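Local structure of oxidoreductase YdhF (Escherichia coli, 1OG6) at residues C[66-71]-C[78-83]; C[125-130]-C[141-146]; C[216-221]-C[240-245]. The protein probably acts as an NADPH-dependent oxidoreductase of the aldo/keto reductase family, binding the cofactor in an alpha/beta barrel. All blocks are in the same frame, centred on the assembly; numbering follows the deposited sequence.

Contact 1: C[66-71]-C[78-83]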
loop_
_atom_site.group_PDB
_atom_site.type_symbol
_atom_site.label_atom_id
_atom_site.label_comp_id
_atom_site.label_asym_id
_atom_site.label_seq_id
_atom_site.Cartn_x
_atom_site.Cartn_y
_atom_site.Cartn_z
ATOM N N GLU C 66 -17.727 27.118 28.299
ATOM C CA GLU C 66 -18.590 27.928 29.149
ATOM C C GLU C 66 -19.327 27.016 30.115
ATOM O O GLU C 66 -19.712 27.428 31.210
ATOM C CB GLU C 66 -19.606 28.695 28.304
ATOM C CG GLU C 66 -18.991 29.609 27.242
ATOM C CD GLU C 66 -18.128 30.723 27.829
ATOM O OE1 GLU C 66 -18.650 31.518 28.645
ATOM O OE2 GLU C 66 -16.930 30.803 27.464
ATOM N N ALA C 67 -19.516 25.770 29.685
ATOM C CA ALA C 67 -20.196 24.751 30.475
ATOM C C ALA C 67 -19.295 24.280 31.608
ATOM O O ALA C 67 -19.738 24.149 32.750
ATOM C CB ALA C 67 -20.570 23.581 29.592
ATOM N N LEU C 68 -18.029 24.022 31.290
ATOM C CA LEU C 68 -17.072 23.576 32.298
ATOM C C LEU C 68 -16.795 24.655 33.333
ATOM O O LEU C 68 -16.456 24.351 34.475
ATOM C CB LEU C 68 -15.752 23.176 31.650
ATOM C CG LEU C 68 -15.795 21.969 30.730
ATOM C CD1 LEU C 68 -14.375 21.650 30.285
ATOM C CD2 LEU C 68 -16.420 20.794 31.461
ATOM N N LYS C 69 -16.926 25.915 32.923
ATOM C CA LYS C 69 -16.686 27.037 33.818
ATOM C C LYS C 69 -17.772 27.166 34.878
ATOM O O LYS C 69 -17.468 27.429 36.040
ATOM C CB LYS C 69 -16.557 28.345 33.022
ATOM C CG LYS C 69 -15.300 28.397 32.159
ATOM C CD LYS C 69 -14.858 29.824 31.801
ATOM C CE LYS C 69 -15.833 30.543 30.864
ATOM N NZ LYS C 69 -15.338 31.894 30.417
ATOM N N LEU C 70 -19.030 26.965 34.491
ATOM C CA LEU C 70 -20.113 27.076 35.455
ATOM C C LEU C 70 -20.442 25.727 36.082
ATOM O O LEU C 70 -21.374 25.595 36.872
ATOM C CB LEU C 70 -21.348 27.713 34.804
ATOM C CG LEU C 70 -22.368 26.963 33.953
ATOM C CD1 LEU C 70 -23.345 26.204 34.844
ATOM C CD2 LEU C 70 -23.141 27.971 33.119
ATOM N N ALA C 71 -19.650 24.725 35.730
ATOM C CA ALA C 71 -19.810 23.378 36.259
ATOM C C ALA C 71 -18.413 22.775 36.210
ATOM O O ALA C 71 -18.169 21.782 35.533
ATOM C CB ALA C 71 -20.765 22.587 35.390
ATOM N N MET C 78 -13.920 13.518 32.675
ATOM C CA MET C 78 -13.904 13.243 31.244
ATOM C C MET C 78 -12.531 13.348 30.607
ATOM O O MET C 78 -11.567 13.806 31.222
ATOM C CB MET C 78 -14.847 14.212 30.537
ATOM C CG MET C 78 -14.517 15.662 30.825
ATOM S SD MET C 78 -15.797 16.815 30.324
ATOM C CE MET C 78 -14.839 17.914 29.316
ATOM N N GLU C 79 -12.461 12.901 29.363
ATOM C CA GLU C 79 -11.237 12.967 28.591
ATOM C C GLU C 79 -11.592 13.872 27.427
ATOM O O GLU C 79 -12.610 13.668 26.771
ATOM C CB GLU C 79 -10.829 11.590 28.064
ATOM C CG GLU C 79 -10.566 10.550 29.131
ATOM C CD GLU C 79 -11.815 9.800 29.542
ATOM O OE1 GLU C 79 -11.723 8.913 30.414
ATOM O OE2 GLU C 79 -12.891 10.092 28.989
ATOM N N ILE C 80 -10.774 14.885 27.177
ATOM C CA ILE C 80 -11.044 15.791 26.079
ATOM C C ILE C 80 -10.126 15.467 24.910
ATOM O O ILE C 80 -8.912 15.315 25.065
ATOM C CB ILE C 80 -10.885 17.261 26.529
ATOM C CG1 ILE C 80 -11.936 17.572 27.594
ATOM C CG2 ILE C 80 -11.073 18.198 25.368
ATOM C CD1 ILE C 80 -11.992 19.011 28.017
ATOM N N VAL C 81 -10.735 15.318 23.741
ATOM C CA VAL C 81 -10.017 15.012 22.515
ATOM C C VAL C 81 -10.260 16.173 21.565
ATOM O O VAL C 81 -11.385 16.650 21.431
ATOM C CB VAL C 81 -10.556 13.719 21.854
ATOM C CG1 VAL C 81 -9.877 13.494 20.527
ATOM C CG2 VAL C 81 -10.335 12.536 22.756
ATOM N N SER C 82 -9.213 16.644 20.912
ATOM C CA SER C 82 -9.388 17.737 19.983
ATOM C C SER C 82 -8.381 17.578 18.869
ATOM O O SER C 82 -7.471 16.755 18.957
ATOM C CB SER C 82 -9.197 19.080 20.687
ATOM O OG SER C 82 -9.752 20.131 19.918
ATOM N N LYS C 83 -8.541 18.373 17.818
ATOM C CA LYS C 83 -7.658 18.289 16.668
ATOM C C LYS C 83 -7.234 19.675 16.246
ATOM O O LYS C 83 -7.639 20.670 16.844
ATOM C CB LYS C 83 -8.395 17.614 15.520
ATOM C CG LYS C 83 -9.354 16.537 15.991
ATOM C CD LYS C 83 -10.285 16.081 14.896
ATOM C CE LYS C 83 -11.396 15.235 15.476
ATOM N NZ LYS C 83 -12.294 16.035 16.343
#
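Leu68, on the last turn of helix 60-69, meets Met78, just ahead of strand 79-87, and Ile80 within it in a small apolar contact that buries 92 Å² in all. Leu68 and Met78 reach toward each other tip to tip. The methyl of Met78 sits against the fork of the leucine, with Met78 CE 3.9 Å from both Leu68 CD1 and Leu68 CD2, while the sulfur lies nearer the second branch. Met78 CG stands between its backbone N and carbonyl carbon (chi1 56°), and a bend at chi3 (-126°) turns the methyl to the helix. Ile80 adds a lighter touch, its CD1 lying 4.2 Å from Leu68 CD1, so one leucine methyl serves both partners.

Charged groups stay outside this patch. On the exposed side of the helix Lys69 NZ and Glu66 OE2 form a salt bridge of 3.5 Å, one turn apart. Farther along the strand, Lys83 forms a salt bridge with Asp50 and a weak hydrogen bond with Tyr55, the predicted proton donor, consistent with the active-site arrangement of aldo-keto reductases.

Strand 79-87 runs parallel between strands 48-50 and 122-127 in the barrel wall. Val49 of strand 48-50 touches both Met78 and Ile80, and Ala67 packs on Leu34 and Val35 of helix 31-42; helix 60-69 packs on the strands here through Leu68.

Contact 2: C[125-130]-C[141-146]. With NAP (NADP nicotinamide-adenine-dinucleotide phosphate), chain F.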
loop_
_atom_site.group_PDB
_atom_site.type_symbol
_atom_site.label_atom_id
_atom_site.label_comp_id
_atom_site.label_asym_id
_atom_site.label_seq_id
_atom_site.Cartn_x
_atom_site.Cartn_y
_atom_site.Cartn_z
ATOM N N LEU C 125 -4.629 15.220 21.299
ATOM C CA LEU C 125 -4.563 16.227 20.255
ATOM C C LEU C 125 -4.350 15.394 19.021
ATOM O O LEU C 125 -3.438 14.576 18.961
ATOM C CB LEU C 125 -3.376 17.167 20.418
ATOM C CG LEU C 125 -3.569 18.597 19.891
ATOM C CD1 LEU C 125 -2.215 19.140 19.499
ATOM C CD2 LEU C 125 -4.493 18.642 18.698
ATOM N N LEU C 126 -5.213 15.606 18.045
ATOM C CA LEU C 126 -5.178 14.876 16.794
ATOM C C LEU C 126 -4.880 15.793 15.604
ATOM O O LEU C 126 -5.516 16.841 15.459
ATOM C CB LEU C 126 -6.547 14.227 16.574
ATOM C CG LEU C 126 -6.890 12.779 16.902
ATOM C CD1 LEU C 126 -6.292 12.328 18.209
ATOM C CD2 LEU C 126 -8.395 12.684 16.916
ATOM N N ILE C 127 -3.919 15.424 14.761
ATOM C CA ILE C 127 -3.674 16.220 13.564
ATOM C C ILE C 127 -4.925 15.921 12.728
ATOM O O ILE C 127 -5.039 14.866 12.112
ATOM C CB ILE C 127 -2.419 15.759 12.785
ATOM C CG1 ILE C 127 -1.171 15.939 13.646
ATOM C CG2 ILE C 127 -2.285 16.554 11.497
ATOM C CD1 ILE C 127 -0.865 17.362 13.975
ATOM N N HIS C 128 -5.866 16.855 12.738
ATOM C CA HIS C 128 -7.141 16.721 12.038
ATOM C C HIS C 128 -7.162 15.972 10.707
ATOM O O HIS C 128 -7.961 15.063 10.526
ATOM C CB HIS C 128 -7.745 18.109 11.818
ATOM C CG HIS C 128 -9.239 18.149 11.918
ATOM N ND1 HIS C 128 -10.045 17.126 11.470
ATOM C CD2 HIS C 128 -10.073 19.113 12.377
ATOM C CE1 HIS C 128 -11.313 17.456 11.648
ATOM N NE2 HIS C 128 -11.356 18.658 12.195
ATOM N N ARG C 129 -6.295 16.343 9.774
ATOM C CA ARG C 129 -6.304 15.715 8.456
ATOM C C ARG C 129 -4.887 15.705 7.840
ATOM O O ARG C 129 -4.086 16.596 8.119
ATOM C CB ARG C 129 -7.307 16.500 7.594
ATOM C CG ARG C 129 -7.563 15.985 6.198
ATOM C CD ARG C 129 -8.594 14.861 6.140
ATOM N NE ARG C 129 -9.942 15.299 6.493
ATOM C CZ ARG C 129 -11.049 14.614 6.209
ATOM N NH1 ARG C 129 -10.979 13.459 5.563
ATOM N NH2 ARG C 129 -12.234 15.084 6.569
ATOM N N PRO C 130 -4.557 14.683 7.017
ATOM C CA PRO C 130 -3.256 14.513 6.345
ATOM C C PRO C 130 -2.955 15.568 5.271
ATOM O O PRO C 130 -3.691 15.728 4.295
ATOM C CB PRO C 130 -3.348 13.102 5.769
ATOM C CG PRO C 130 -4.792 12.966 5.462
ATOM C CD PRO C 130 -5.441 13.547 6.701
ATOM N N ASP C 141 8.035 18.306 16.602
ATOM C CA ASP C 141 8.537 19.335 17.519
ATOM C C ASP C 141 7.406 20.049 18.242
ATOM O O ASP C 141 7.510 20.337 19.432
ATOM C CB ASP C 141 9.402 20.370 16.779
ATOM C CG ASP C 141 10.688 19.769 16.209
ATOM O OD1 ASP C 141 11.290 18.893 16.876
ATOM O OD2 ASP C 141 11.106 20.184 15.099
ATOM N N ALA C 142 6.327 20.345 17.528
ATOM C CA ALA C 142 5.191 21.001 18.155
ATOM C C ALA C 142 4.660 20.067 19.239
ATOM O O ALA C 142 4.158 20.510 20.262
ATOM C CB ALA C 142 4.109 21.280 17.126
ATOM N N PHE C 143 4.790 18.765 19.007
ATOM C CA PHE C 143 4.322 17.756 19.944
ATOM C C PHE C 143 5.219 17.603 21.171
ATOM O O PHE C 143 4.722 17.486 22.286
ATOM C CB PHE C 143 4.174 16.406 19.227
ATOM C CG PHE C 143 2.907 16.279 18.404
ATOM C CD1 PHE C 143 2.046 17.359 18.239
ATOM C CD2 PHE C 143 2.578 15.074 17.794
ATOM C CE1 PHE C 143 0.881 17.237 17.483
ATOM C CE2 PHE C 143 1.412 14.948 17.035
ATOM C CZ PHE C 143 0.567 16.032 16.881
ATOM N N LYS C 144 6.534 17.600 20.970
ATOM C CA LYS C 144 7.472 17.467 22.086
ATOM C C LYS C 144 7.248 18.639 23.030
ATOM O O LYS C 144 7.372 18.511 24.250
ATOM C CB LYS C 144 8.924 17.502 21.591
ATOM C CG LYS C 144 9.269 16.479 20.519
ATOM C CD LYS C 144 9.229 15.058 21.051
ATOM C CE LYS C 144 9.654 14.063 19.977
ATOM N NZ LYS C 144 11.021 14.317 19.437
ATOM N N HIS C 145 6.920 19.785 22.441
ATOM C CA HIS C 145 6.677 21.000 23.195
ATOM C C HIS C 145 5.423 20.879 24.046
ATOM O O HIS C 145 5.504 20.840 25.270
ATOM C CB HIS C 145 6.536 22.189 22.247
ATOM C CG HIS C 145 6.325 23.494 22.951
ATOM N ND1 HIS C 145 7.315 24.112 23.684
ATOM C CD2 HIS C 145 5.222 24.271 23.076
ATOM C CE1 HIS C 145 6.831 25.213 24.233
ATOM N NE2 HIS C 145 5.564 25.330 23.881
ATOM N N LEU C 146 4.267 20.821 23.392
ATOM C CA LEU C 146 2.989 20.715 24.088
ATOM C C LEU C 146 3.018 19.644 25.164
ATOM O O LEU C 146 2.266 19.702 26.130
ATOM C CB LEU C 146 1.869 20.404 23.096
ATOM C CG LEU C 146 1.441 21.528 22.157
ATOM C CD1 LEU C 146 0.488 20.988 21.128
ATOM C CD2 LEU C 146 0.786 22.635 22.944
HETATM P PA NAP F . -23.153 10.210 13.035
HETATM O O1A NAP F . -23.340 9.612 11.772
HETATM O O2A NAP F . -22.957 9.476 14.345
HETATM O O5B NAP F . -24.359 11.226 13.333
HETATM C C5B NAP F . -25.700 10.755 13.080
HETATM C C4B NAP F . -26.515 12.057 12.770
HETATM O O4B NAP F . -27.865 11.523 12.484
HETATM C C3B NAP F . -26.738 13.001 13.980
HETATM O O3B NAP F . -26.574 14.318 13.467
HETATM C C2B NAP F . -28.155 12.779 14.470
HETATM O O2B NAP F . -28.861 13.987 14.744
HETATM C C1B NAP F . -28.874 11.993 13.334
HETATM N N9A NAP F . -29.629 10.882 13.891
HETATM C C8A NAP F . -29.319 9.962 14.875
HETATM N N7A NAP F . -30.273 9.081 15.118
HETATM C C5A NAP F . -31.274 9.453 14.230
HETATM C C6A NAP F . -32.545 8.890 14.016
HETATM N N6A NAP F . -33.083 7.831 14.651
HETATM N N1A NAP F . -33.353 9.491 13.033
HETATM N N3A NAP F . -31.651 11.178 12.495
HETATM C C4A NAP F . -30.875 10.569 13.469
HETATM O O3 NAP F . -21.891 11.170 12.944
HETATM P PN NAP F . -21.753 12.713 12.657
HETATM O O1N NAP F . -21.220 13.231 11.392
HETATM O O2N NAP F . -21.759 13.499 13.929
HETATM O O5D NAP F . -20.165 12.452 12.862
HETATM C C5D NAP F . -19.597 11.613 13.943
HETATM C C4D NAP F . -18.678 12.413 14.855
HETATM O O4D NAP F . -17.283 12.341 14.462
HETATM C C3D NAP F . -18.994 13.938 15.065
HETATM O O3D NAP F . -19.768 14.165 16.248
HETATM O O2D NAP F . -17.198 15.059 16.379
HETATM C C1D NAP F . -16.657 13.661 14.515
HETATM N N1N NAP F . -16.110 13.995 13.146
HETATM C C2N NAP F . -14.734 13.824 12.839
HETATM C C3N NAP F . -14.277 14.177 11.569
HETATM C C7N NAP F . -12.789 13.990 11.241
HETATM O O7N NAP F . -12.441 14.312 10.134
HETATM N N7N NAP F . -11.951 13.507 12.119
HETATM C C4N NAP F . -15.184 14.721 10.551
HETATM C C5N NAP F . -16.558 14.875 10.895
HETATM C C6N NAP F . -17.046 14.520 12.187
HETATM P P2B NAP F . -29.904 14.169 15.969
HETATM O O1X NAP F . -29.604 14.194 17.464
HETATM O O2X NAP F . -31.142 14.845 15.427
HETATM O O3X NAP F . -29.139 15.471 16.055
#
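Leu125 and Ile127 of strand 122-127 pack against Phe143 and Leu146 of helix 136-147, four buried apolar side chains meeting without polar help. Ile127 CD1 approaches the end of the phenyl ring, 3.5 Å from Phe143 CZ, with Ile127 CG1 close behind. The methyl Leu125 CD1 is shared: it lies 4.2 Å from Phe143 CE1 and 3.7 Å from Leu146 CD1, the two leucines crossing at about a right angle. Phe143 CG is anti to its carbonyl carbon (chi1 -79°), which carries the ring across to the strand.

Beyond this shell, Phe143 stacks on Phe155 of the next strand, and Leu146 rests on Ala110 of helix 103-116. Past the strand end the chain turns to the cofactor: the edge of the His128 ring faces the nicotinamide amide, with His128 CE1 3.7 Å from NAP O7N, and Arg129 NH2 comes equally near that oxygen.

Strand 125-127 and helix 141-146 run antiparallel (175°), their axes 11.5 Å apart, as expected within the beta-alpha-beta unit of strand 122-127, helix 136-147 and strand 152-158. Helix 103-116 flanks the contact, Ile106 touching Ile127.

Contact 3: C[216-221]-C[240-245]; sequences RLFNDD and GSIEQV. With NAP (NADP nicotinamide-adenine-dinucleotide phosphate), chain F.
Phe218, in a short, loosely formed helical turn near 216-219, faces Ile242 and Glu243 on the first turn of helix 242-251, where Ser241 is the N-cap and its O accepts Gln244 N at 2.9 Å. The phenyl ring is the centre of the contact. Adenine covers one face, NAP C6A lying 3.8 Å above the ring plane over its centre, while Leu217 CB backs the opposite face toward the rim. At the edge, in plane, Glu243 CG approaches Phe218 CE2 at 3.3 Å, and Ile242 CD1 is 4.2 Å from Phe218 CD2. Extended beyond CG, Glu243 carries its carboxylate past the ring at 88° to it, so OE1 takes a weak, bent hydrogen bond from NAP N6A (2.6 Å, 118°). The adenine thus lies on the phenyl face, with only that weak bond from its amino group to Glu243. Were Phe218 an alanine, the adenine would probably lose the flat surface it lies against, and Glu243 CG its neighbour at the ring edge. Arg216 NE and Asp220 OD2 form a salt bridge of 3.4 Å within 216-221. Helix 224-237 links the two sides: Leu217 packs on its Leu226 and Ile242 on its Leu230, placing this adenine site beside that helix.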
loop_
_atom_site.group_PDB
_atom_site.type_symbol
_atom_site.label_atom_id
_atom_site.label_comp_id
_atom_site.label_asym_id
_atom_site.label_seq_id
_atom_site.Cartn_x
_atom_site.Cartn_y
_atom_site.Cartn_z
ATOM N N ARG C 216 -27.360 10.387 7.167
ATOM C CA ARG C 216 -27.974 10.102 5.881
ATOM C C ARG C 216 -28.226 8.606 5.718
ATOM O O ARG C 216 -28.346 8.095 4.606
ATOM C CB ARG C 216 -27.100 10.624 4.733
ATOM C CG ARG C 216 -25.870 9.793 4.408
ATOM C CD ARG C 216 -25.193 10.331 3.149
ATOM N NE ARG C 216 -24.222 9.399 2.578
ATOM C CZ ARG C 216 -23.086 9.037 3.169
ATOM N NH1 ARG C 216 -22.770 9.532 4.359
ATOM N NH2 ARG C 216 -22.263 8.180 2.570
ATOM N N LEU C 217 -28.306 7.906 6.841
ATOM C CA LEU C 217 -28.564 6.474 6.822
ATOM C C LEU C 217 -30.071 6.269 6.844
ATOM O O LEU C 217 -30.590 5.339 6.229
ATOM C CB LEU C 217 -27.946 5.800 8.053
ATOM C CG LEU C 217 -28.245 4.311 8.256
ATOM C CD1 LEU C 217 -27.466 3.494 7.233
ATOM C CD2 LEU C 217 -27.874 3.893 9.672
ATOM N N PHE C 218 -30.767 7.157 7.550
ATOM C CA PHE C 218 -32.217 7.073 7.679
ATOM C C PHE C 218 -32.933 7.940 6.652
ATOM O O PHE C 218 -34.141 7.801 6.445
ATOM C CB PHE C 218 -32.657 7.518 9.081
ATOM C CG PHE C 218 -31.620 7.300 10.150
ATOM C CD1 PHE C 218 -30.513 8.142 10.248
ATOM C CD2 PHE C 218 -31.750 6.256 11.061
ATOM C CE1 PHE C 218 -29.551 7.946 11.238
ATOM C CE2 PHE C 218 -30.795 6.054 12.052
ATOM C CZ PHE C 218 -29.692 6.901 12.141
ATOM N N ASN C 219 -32.181 8.831 6.012
ATOM C CA ASN C 219 -32.740 9.744 5.024
ATOM C C ASN C 219 -32.412 9.377 3.580
ATOM O O ASN C 219 -33.301 9.342 2.732
ATOM C CB ASN C 219 -32.270 11.171 5.322
ATOM C CG ASN C 219 -32.733 11.666 6.690
ATOM O OD1 ASN C 219 -33.935 11.791 6.942
ATOM N ND2 ASN C 219 -31.780 11.945 7.579
ATOM N N ASP C 220 -31.142 9.108 3.296
ATOM C CA ASP C 220 -30.738 8.746 1.942
ATOM C C ASP C 220 -31.590 7.584 1.449
ATOM O O ASP C 220 -31.667 6.545 2.104
ATOM C CB ASP C 220 -29.267 8.340 1.910
ATOM C CG ASP C 220 -28.475 9.114 0.877
ATOM O OD1 ASP C 220 -29.001 9.328 -0.238
ATOM O OD2 ASP C 220 -27.324 9.503 1.173
ATOM N N ASP C 221 -32.216 7.760 0.288
ATOM C CA ASP C 221 -33.080 6.735 -0.295
ATOM C C ASP C 221 -32.350 5.642 -1.073
ATOM O O ASP C 221 -32.975 4.813 -1.727
ATOM C CB ASP C 221 -34.134 7.399 -1.186
ATOM C CG ASP C 221 -33.536 8.381 -2.177
ATOM O OD1 ASP C 221 -32.572 9.090 -1.812
ATOM O OD2 ASP C 221 -34.044 8.460 -3.317
ATOM N N GLY C 240 -33.144 -2.242 19.792
ATOM C CA GLY C 240 -34.185 -1.234 19.803
ATOM C C GLY C 240 -34.266 -0.422 18.526
ATOM O O GLY C 240 -35.350 -0.010 18.107
ATOM N N SER C 241 -33.123 -0.194 17.895
ATOM C CA SER C 241 -33.095 0.582 16.672
ATOM C C SER C 241 -32.050 0.052 15.716
ATOM O O SER C 241 -31.062 -0.542 16.136
ATOM C CB SER C 241 -32.785 2.032 17.006
ATOM O OG SER C 241 -31.682 2.103 17.895
ATOM N N ILE C 242 -32.268 0.265 14.425
ATOM C CA ILE C 242 -31.303 -0.191 13.440
ATOM C C ILE C 242 -29.966 0.473 13.748
ATOM O O ILE C 242 -28.908 -0.089 13.500
ATOM C CB ILE C 242 -31.750 0.168 12.003
ATOM C CG1 ILE C 242 -32.086 1.651 11.915
ATOM C CG2 ILE C 242 -32.958 -0.665 11.610
ATOM C CD1 ILE C 242 -32.446 2.101 10.526
ATOM N N GLU C 243 -30.032 1.669 14.318
ATOM C CA GLU C 243 -28.847 2.431 14.681
ATOM C C GLU C 243 -27.977 1.622 15.621
ATOM O O GLU C 243 -26.759 1.679 15.533
ATOM C CB GLU C 243 -29.279 3.719 15.357
ATOM C CG GLU C 243 -30.556 4.245 14.747
ATOM C CD GLU C 243 -31.359 5.116 15.684
ATOM O OE1 GLU C 243 -32.541 5.383 15.363
ATOM O OE2 GLU C 243 -30.817 5.539 16.731
ATOM N N GLN C 244 -28.608 0.873 16.525
ATOM C CA GLN C 244 -27.884 0.044 17.485
ATOM C C GLN C 244 -27.251 -1.130 16.780
ATOM O O GLN C 244 -26.189 -1.598 17.185
ATOM C CB GLN C 244 -28.812 -0.507 18.556
ATOM C CG GLN C 244 -29.300 0.489 19.555
ATOM C CD GLN C 244 -30.191 -0.161 20.594
ATOM O OE1 GLN C 244 -29.732 -0.965 21.407
ATOM N NE2 GLN C 244 -31.479 0.172 20.565
ATOM N N VAL C 245 -27.924 -1.629 15.744
ATOM C CA VAL C 245 -27.402 -2.754 14.978
ATOM C C VAL C 245 -26.142 -2.270 14.253
ATOM O O VAL C 245 -25.169 -3.008 14.111
ATOM C CB VAL C 245 -28.445 -3.263 13.963
ATOM C CG1 VAL C 245 -27.919 -4.457 13.228
ATOM C CG2 VAL C 245 -29.711 -3.635 14.677
HETATM P PA NAP F . -23.153 10.210 13.035
HETATM O O1A NAP F . -23.340 9.612 11.772
HETATM O O2A NAP F . -22.957 9.476 14.345
HETATM O O5B NAP F . -24.359 11.226 13.333
HETATM C C5B NAP F . -25.700 10.755 13.080
HETATM C C4B NAP F . -26.515 12.057 12.770
HETATM O O4B NAP F . -27.865 11.523 12.484
HETATM C C3B NAP F . -26.738 13.001 13.980
HETATM O O3B NAP F . -26.574 14.318 13.467
HETATM C C2B NAP F . -28.155 12.779 14.470
HETATM O O2B NAP F . -28.861 13.987 14.744
HETATM C C1B NAP F . -28.874 11.993 13.334
HETATM N N9A NAP F . -29.629 10.882 13.891
HETATM C C8A NAP F . -29.319 9.962 14.875
HETATM N N7A NAP F . -30.273 9.081 15.118
HETATM C C5A NAP F . -31.274 9.453 14.230
HETATM C C6A NAP F . -32.545 8.890 14.016
HETATM N N6A NAP F . -33.083 7.831 14.651
HETATM N N1A NAP F . -33.353 9.491 13.033
HETATM N N3A NAP F . -31.651 11.178 12.495
HETATM C C4A NAP F . -30.875 10.569 13.469
HETATM O O3 NAP F . -21.891 11.170 12.944
HETATM P PN NAP F . -21.753 12.713 12.657
HETATM O O1N NAP F . -21.220 13.231 11.392
HETATM O O2N NAP F . -21.759 13.499 13.929
HETATM O O5D NAP F . -20.165 12.452 12.862
HETATM C C5D NAP F . -19.597 11.613 13.943
HETATM C C4D NAP F . -18.678 12.413 14.855
HETATM O O4D NAP F . -17.283 12.341 14.462
HETATM C C3D NAP F . -18.994 13.938 15.065
HETATM O O3D NAP F . -19.768 14.165 16.248
HETATM O O2D NAP F . -17.198 15.059 16.379
HETATM C C1D NAP F . -16.657 13.661 14.515
HETATM N N1N NAP F . -16.110 13.995 13.146
HETATM C C2N NAP F . -14.734 13.824 12.839
HETATM C C3N NAP F . -14.277 14.177 11.569
HETATM C C7N NAP F . -12.789 13.990 11.241
HETATM O O7N NAP F . -12.441 14.312 10.134
HETATM N N7N NAP F . -11.951 13.507 12.119
HETATM C C4N NAP F . -15.184 14.721 10.551
HETATM C C5N NAP F . -16.558 14.875 10.895
HETATM C C6N NAP F . -17.046 14.520 12.187
HETATM P P2B NAP F . -29.904 14.169 15.969
HETATM O O1X NAP F . -29.604 14.194 17.464
HETATM O O2X NAP F . -31.142 14.845 15.427
HETATM O O3X NAP F . -29.139 15.471 16.055
#

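Overall arrangement
Along the chain the three contacts follow in series, all within one aldo/keto reductase barrel. Contacts 1 and 2, with centres about 19 Å apart, share the sheet: strands 79-87 and 122-127 are parallel neighbours, joined where Ser82 O and Leu126 N, 2.7 Å apart, probably form a hydrogen bond, and Lys83 CD packs against His128 ND1. Contact 3 lies farther off, its centre about 29 Å from that of contact 1 and about 35 Å from that of contact 2, across the chain's centre from the latter. The cofactor spans that gap. Its nicotinamide end lies by the loop after strand 122-127, and its adenine end between helices late in the chain.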